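Local coordinates for Acarbose/maltose binding protein GacH (Streptomyces glaucescens, PDB 3K01) that binds acarbose and an acarbose homolog as the solute receptor of an ABC transporter, and probably binds maltose as well, at residues W33-E38 against G68-K73; A93-F98 against G297-V302. All blocks are in the same frame, centred on the assembly; numbering follows the deposited sequence. Where two conformers were deposited one is given.

Interaction 1. Residues W33-E38 against G68-K73; sequences WDTSNE and GEANAK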
loop_
_atom_site.group_PDB
_atom_site.type_symbol
_atom_site.label_atom_id
_atom_site.label_comp_id
_atom_site.label_asym_id
_atom_site.label_seq_id
_atom_site.Cartn_x
_atom_site.Cartn_y
_atom_site.Cartn_z
ATOM N N TRP A 33 2.333 15.639 12.894
ATOM C CA TRP A 33 2.616 14.275 13.358
ATOM C C TRP A 33 2.980 13.389 12.189
ATOM O O TRP A 33 2.152 13.119 11.301
ATOM C CB TRP A 33 1.413 13.692 14.089
ATOM C CG TRP A 33 1.186 14.243 15.469
ATOM C CD1 TRP A 33 1.850 15.294 16.076
ATOM C CD2 TRP A 33 0.208 13.792 16.411
ATOM N NE1 TRP A 33 1.341 15.498 17.343
ATOM C CE2 TRP A 33 0.321 14.609 17.561
ATOM C CE3 TRP A 33 -0.767 12.784 16.391
ATOM C CZ2 TRP A 33 -0.481 14.419 18.691
ATOM C CZ3 TRP A 33 -1.581 12.617 17.512
ATOM C CH2 TRP A 33 -1.437 13.439 18.635
ATOM N N ASP A 34 4.251 12.975 12.185
ATOM C CA ASP A 34 4.824 12.096 11.177
ATOM C C ASP A 34 4.903 10.678 11.718
ATOM O O ASP A 34 5.145 10.476 12.906
ATOM C CB ASP A 34 6.219 12.614 10.838
ATOM C CG ASP A 34 6.943 11.754 9.821
ATOM O OD1 ASP A 34 6.291 11.085 8.986
ATOM O OD2 ASP A 34 8.194 11.758 9.875
ATOM N N THR A 35 4.667 9.698 10.855
ATOM C CA THR A 35 4.719 8.273 11.256
ATOM C C THR A 35 5.912 7.547 10.610
ATOM O O THR A 35 5.999 6.312 10.694
ATOM C CB THR A 35 3.492 7.533 10.767
ATOM O OG1 THR A 35 3.444 7.691 9.347
ATOM C CG2 THR A 35 2.218 8.086 11.395
ATOM N N SER A 36 6.811 8.267 9.949
ATOM C CA SER A 36 7.934 7.620 9.285
ATOM C C SER A 36 8.819 6.880 10.301
ATOM O O SER A 36 8.806 7.158 11.511
ATOM C CB SER A 36 8.716 8.624 8.430
ATOM O OG SER A 36 9.491 9.476 9.251
ATOM N N ASN A 37 9.567 5.908 9.791
ATOM C CA ASN A 37 10.334 5.022 10.677
ATOM C C ASN A 37 11.643 5.625 11.203
ATOM O O ASN A 37 12.018 6.759 10.879
ATOM C CB ASN A 37 10.540 3.639 10.026
ATOM C CG ASN A 37 11.508 3.666 8.874
ATOM O OD1 ASN A 37 12.401 4.501 8.806
ATOM N ND2 ASN A 37 11.355 2.707 7.966
ATOM N N GLU A 38 12.346 4.835 12.015
ATOM C CA GLU A 38 13.583 5.286 12.648
ATOM C C GLU A 38 14.609 5.830 11.657
ATOM O O GLU A 38 15.278 6.825 11.943
ATOM C CB GLU A 38 14.184 4.139 13.483
ATOM C CG GLU A 38 15.570 4.395 14.063
ATOM C CD GLU A 38 15.577 5.437 15.169
ATOM O OE1 GLU A 38 14.539 5.618 15.860
ATOM O OE2 GLU A 38 16.640 6.067 15.363
ATOM N N GLY A 68 2.325 2.381 14.176
ATOM C CA GLY A 68 1.343 1.469 14.766
ATOM C C GLY A 68 0.592 2.053 15.947
ATOM O O GLY A 68 -0.333 1.429 16.477
ATOM N N GLU A 69 0.981 3.256 16.376
ATOM C CA GLU A 69 0.305 3.959 17.472
ATOM C C GLU A 69 -0.470 5.192 17.005
ATOM O O GLU A 69 -1.286 5.750 17.751
ATOM C CB GLU A 69 1.314 4.405 18.526
ATOM C CG GLU A 69 1.917 3.223 19.255
ATOM C CD GLU A 69 3.002 3.617 20.223
ATOM O OE1 GLU A 69 3.062 4.803 20.618
ATOM O OE2 GLU A 69 3.793 2.721 20.604
ATOM N N ALA A 70 -0.210 5.609 15.770
ATOM C CA ALA A 70 -0.628 6.947 15.304
ATOM C C ALA A 70 -2.141 7.069 15.113
ATOM O O ALA A 70 -2.727 8.126 15.420
ATOM C CB ALA A 70 0.128 7.314 14.026
ATOM N N ASN A 71 -2.789 6.020 14.613
ATOM C CA ASN A 71 -4.235 6.086 14.379
ATOM C C ASN A 71 -4.996 6.349 15.672
ATOM O O ASN A 71 -5.807 7.278 15.757
ATOM C CB ASN A 71 -4.711 4.816 13.655
ATOM C CG ASN A 71 -6.180 4.869 13.250
ATOM O OD1 ASN A 71 -7.056 4.864 14.100
ATOM N ND2 ASN A 71 -6.455 4.878 11.955
ATOM N N ALA A 72 -4.710 5.555 16.698
ATOM C CA ALA A 72 -5.358 5.726 17.985
ATOM C C ALA A 72 -4.970 7.047 18.659
ATOM O O ALA A 72 -5.813 7.710 19.247
ATOM C CB ALA A 72 -5.051 4.542 18.899
ATOM N N LYS A 73 -3.706 7.436 18.559
ATOM C CA LYS A 73 -3.268 8.676 19.197
ATOM C C LYS A 73 -4.022 9.870 18.602
ATOM O O LYS A 73 -4.469 10.763 19.318
ATOM C CB LYS A 73 -1.761 8.841 19.025
ATOM C CG LYS A 73 -1.137 9.943 19.871
ATOM C CD LYS A 73 0.317 10.188 19.488
ATOM C CE LYS A 73 0.988 11.300 20.316
ATOM N NZ LYS A 73 1.061 10.984 21.758
#
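Trp33 and Lys73 join the end of strand 28-34, in the parallel part of a mixed sheet, to helix 67-79, which packs on it, in a type 2 periplasmic-binding-protein fold. The helix belongs to the beta-alpha-beta crossover from strand 58-64 to strand 87-91, and it runs over strand 28-34, which lies between those two. The main interaction is CH-pi. The two side chains cross at about a right angle, and Lys73 CE stands 4.0 Å from the centroid of the six-membered ring of Trp33, 24° off the normal and therefore over its face. The lysine leaves the helix with CG anti to the backbone N (chi1 -169°) and stays extended until its last bond, so its methylenes run across the rim of the ring; CG lies 3.6 Å from Trp33 CZ3. Aliphatic packing is confined to one methyl pair, Thr35 CG2 and Ala70 CB, pressed to 3.4 Å, tighter than usual van der Waals contact. On the other branch, Thr35 OG1 is hydrogen-bonded to Arg89 NH1. The polar bonds stay on the 33-38 side, among its own residues and neighbouring strands. Asp34, whose side chain starts away from the helix, closes an Asx turn: Ser36 N donates to Asp34 OD1 over 3.0 Å, arriving from 66° above the carboxylate plane. Asp34 OD2 is gripped by Tyr62 OH and, on its syn side, by Ser36 OG at 2.7 Å.

Interaction 2. Residues A93-F98 against G297-V302; sequences AWVADF and GWNLSV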
loop_
_atom_site.group_PDB
_atom_site.type_symbol
_atom_site.label_atom_id
_atom_site.label_comp_id
_atom_site.label_asym_id
_atom_site.label_seq_id
_atom_site.Cartn_x
_atom_site.Cartn_y
_atom_site.Cartn_z
ATOM N N ALA A 93 -5.854 4.331 3.799
ATOM C CA ALA A 93 -7.158 3.916 4.356
ATOM C C ALA A 93 -7.594 4.832 5.497
ATOM O O ALA A 93 -8.785 4.912 5.829
ATOM C CB ALA A 93 -7.111 2.470 4.858
ATOM N N TRP A 94 -6.646 5.525 6.122
ATOM C CA TRP A 94 -6.976 6.358 7.279
ATOM C C TRP A 94 -7.698 7.635 6.856
ATOM O O TRP A 94 -8.340 8.257 7.705
ATOM C CB TRP A 94 -5.751 6.738 8.098
ATOM C CG TRP A 94 -5.020 5.615 8.756
ATOM C CD1 TRP A 94 -5.279 4.274 8.661
ATOM C CD2 TRP A 94 -3.838 5.761 9.540
ATOM N NE1 TRP A 94 -4.322 3.581 9.378
ATOM C CE2 TRP A 94 -3.434 4.471 9.931
ATOM C CE3 TRP A 94 -3.083 6.867 9.963
ATOM C CZ2 TRP A 94 -2.283 4.251 10.706
ATOM C CZ3 TRP A 94 -1.947 6.649 10.747
ATOM C CH2 TRP A 94 -1.573 5.347 11.110
ATOM N N VAL A 95 -7.590 8.055 5.596
ATOM C CA VAL A 95 -8.304 9.255 5.171
ATOM C C VAL A 95 -9.797 9.080 5.403
ATOM O O VAL A 95 -10.407 9.915 6.082
ATOM C CB VAL A 95 -8.002 9.603 3.713
ATOM C CG1 VAL A 95 -8.813 10.841 3.287
ATOM C CG2 VAL A 95 -6.519 9.867 3.541
ATOM N N ALA A 96 -10.388 8.020 4.871
ATOM C CA ALA A 96 -11.818 7.794 5.068
ATOM C C ALA A 96 -12.129 7.465 6.523
ATOM O O ALA A 96 -13.176 7.875 7.032
ATOM C CB ALA A 96 -12.309 6.705 4.171
ATOM N N ASP A 97 -11.231 6.759 7.204
ATOM C CA ASP A 97 -11.400 6.428 8.622
ATOM C C ASP A 97 -11.581 7.751 9.393
ATOM O O ASP A 97 -12.614 7.985 10.046
ATOM C CB ASP A 97 -10.167 5.627 9.090
ATOM C CG ASP A 97 -10.275 5.092 10.497
ATOM O OD1 ASP A 97 -11.362 5.190 11.108
ATOM O OD2 ASP A 97 -9.237 4.570 10.952
ATOM N N PHE A 98 -10.606 8.643 9.314
ATOM C CA PHE A 98 -10.660 9.894 10.094
ATOM C C PHE A 98 -11.753 10.820 9.569
ATOM O O PHE A 98 -12.413 11.490 10.365
ATOM C CB PHE A 98 -9.324 10.621 10.000
ATOM C CG PHE A 98 -8.142 9.899 10.627
ATOM C CD1 PHE A 98 -8.272 8.949 11.638
ATOM C CD2 PHE A 98 -6.881 10.249 10.211
ATOM C CE1 PHE A 98 -7.122 8.330 12.173
ATOM C CE2 PHE A 98 -5.737 9.644 10.738
ATOM C CZ PHE A 98 -5.867 8.681 11.719
ATOM N N GLY A 297 0.468 3.336 1.005
ATOM C CA GLY A 297 1.154 4.628 1.004
ATOM C C GLY A 297 0.579 5.572 2.037
ATOM O O GLY A 297 -0.217 5.197 2.912
ATOM N N TRP A 298 0.991 6.828 1.908
ATOM C CA TRP A 298 0.692 7.867 2.894
ATOM C C TRP A 298 0.298 9.132 2.184
ATOM O O TRP A 298 0.831 9.457 1.132
ATOM C CB TRP A 298 1.925 8.171 3.773
ATOM C CG TRP A 298 2.323 7.006 4.656
ATOM C CD1 TRP A 298 3.170 5.987 4.337
ATOM C CD2 TRP A 298 1.810 6.714 5.954
ATOM N NE1 TRP A 298 3.239 5.099 5.382
ATOM C CE2 TRP A 298 2.418 5.521 6.391
ATOM C CE3 TRP A 298 0.919 7.377 6.819
ATOM C CZ2 TRP A 298 2.150 4.957 7.644
ATOM C CZ3 TRP A 298 0.645 6.821 8.059
ATOM C CH2 TRP A 298 1.255 5.610 8.457
ATOM N N ASN A 299 -0.606 9.849 2.845
ATOM C CA ASN A 299 -1.097 11.159 2.466
ATOM C C ASN A 299 -0.850 12.098 3.639
ATOM O O ASN A 299 -0.415 11.691 4.718
ATOM C CB ASN A 299 -2.595 11.042 2.137
ATOM C CG ASN A 299 -2.853 10.170 0.923
ATOM O OD1 ASN A 299 -2.020 10.059 0.038
ATOM N ND2 ASN A 299 -4.026 9.559 0.871
ATOM N N LEU A 300 -1.199 13.363 3.428
ATOM C CA LEU A 300 -1.171 14.377 4.492
ATOM C C LEU A 300 -2.527 15.027 4.600
ATOM O O LEU A 300 -3.111 15.425 3.589
ATOM C CB LEU A 300 -0.145 15.455 4.181
ATOM C CG LEU A 300 1.259 14.894 3.981
ATOM C CD1 LEU A 300 1.956 15.580 2.807
ATOM C CD2 LEU A 300 2.027 14.950 5.276
ATOM N N SER A 301 -3.026 15.107 5.828
ATOM C CA SER A 301 -4.340 15.676 6.096
ATOM C C SER A 301 -4.249 16.759 7.148
ATOM O O SER A 301 -3.294 16.815 7.928
ATOM C CB SER A 301 -5.277 14.576 6.577
ATOM O OG SER A 301 -5.432 13.605 5.563
ATOM N N VAL A 302 -5.254 17.616 7.172
ATOM C CA VAL A 302 -5.339 18.726 8.106
ATOM C C VAL A 302 -6.439 18.391 9.109
ATOM O O VAL A 302 -7.528 17.974 8.717
ATOM C CB VAL A 302 -5.661 20.027 7.361
ATOM C CG1 VAL A 302 -5.849 21.167 8.358
ATOM C CG2 VAL A 302 -4.562 20.380 6.327
#
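Trp94 receives the edge of Trp298 in a T-shaped (edge-to-face) pair that ties helix 92-100 to strand 293-302. In this type 2 periplasmic-binding-protein fold the strand runs antiparallel to strand 87-91, unlike strands 58-64, 28-34 and 87-91, which are parallel to one another. Here the indoles make the tight part of the contact: their six-membered rings have centroids 5.3 Å apart and planes at 87°. Trp94 CH2 comes within 3.9 Å of Trp298 CH2. Trp298 does not start toward the helix; only its far end swings in, with CG beside the backbone N (chi1 -66°). The residue is partly exposed, and its indole also makes a cation-pi contact with Arg89. Farther along the strand the contact is thinner, although well buried. A single methyl, Val95 CG2, touches the terminal amide of Asn299, the two side chains roughly perpendicular, and stands 4.4 Å from Ser301 OG. Thr90 of strand 87-91 touches both Val95 and Asn299. On the more open side Ala93, partly exposed, points away from the strand. At the tight end, the shortest contact is Trp94 CZ3 to Trp298 CZ3, 3.7 Å.

How the interactions relate
From the N terminus, strand 28-34 leads into interaction 1, which closes a loop of 29 intervening residues holding helix 41-49 and strand 58-64. The chain then passes through strand 87-91 to helix 92-100, where interaction 2 opens; 198 residues follow before strand 293-302 returns to complete it. The two contacts are thus in series, neither nesting nor crossing, yet their centres are 12 Å apart and both reach the same sheet. The neighbouring helices are linked by a probable hydrogen bond, Asn71 ND2 to Asp97 OD2 at 3.0 Å, and Thr35 packs against Trp298. Together they tie consecutive helices to the first strand and to the late returning strand.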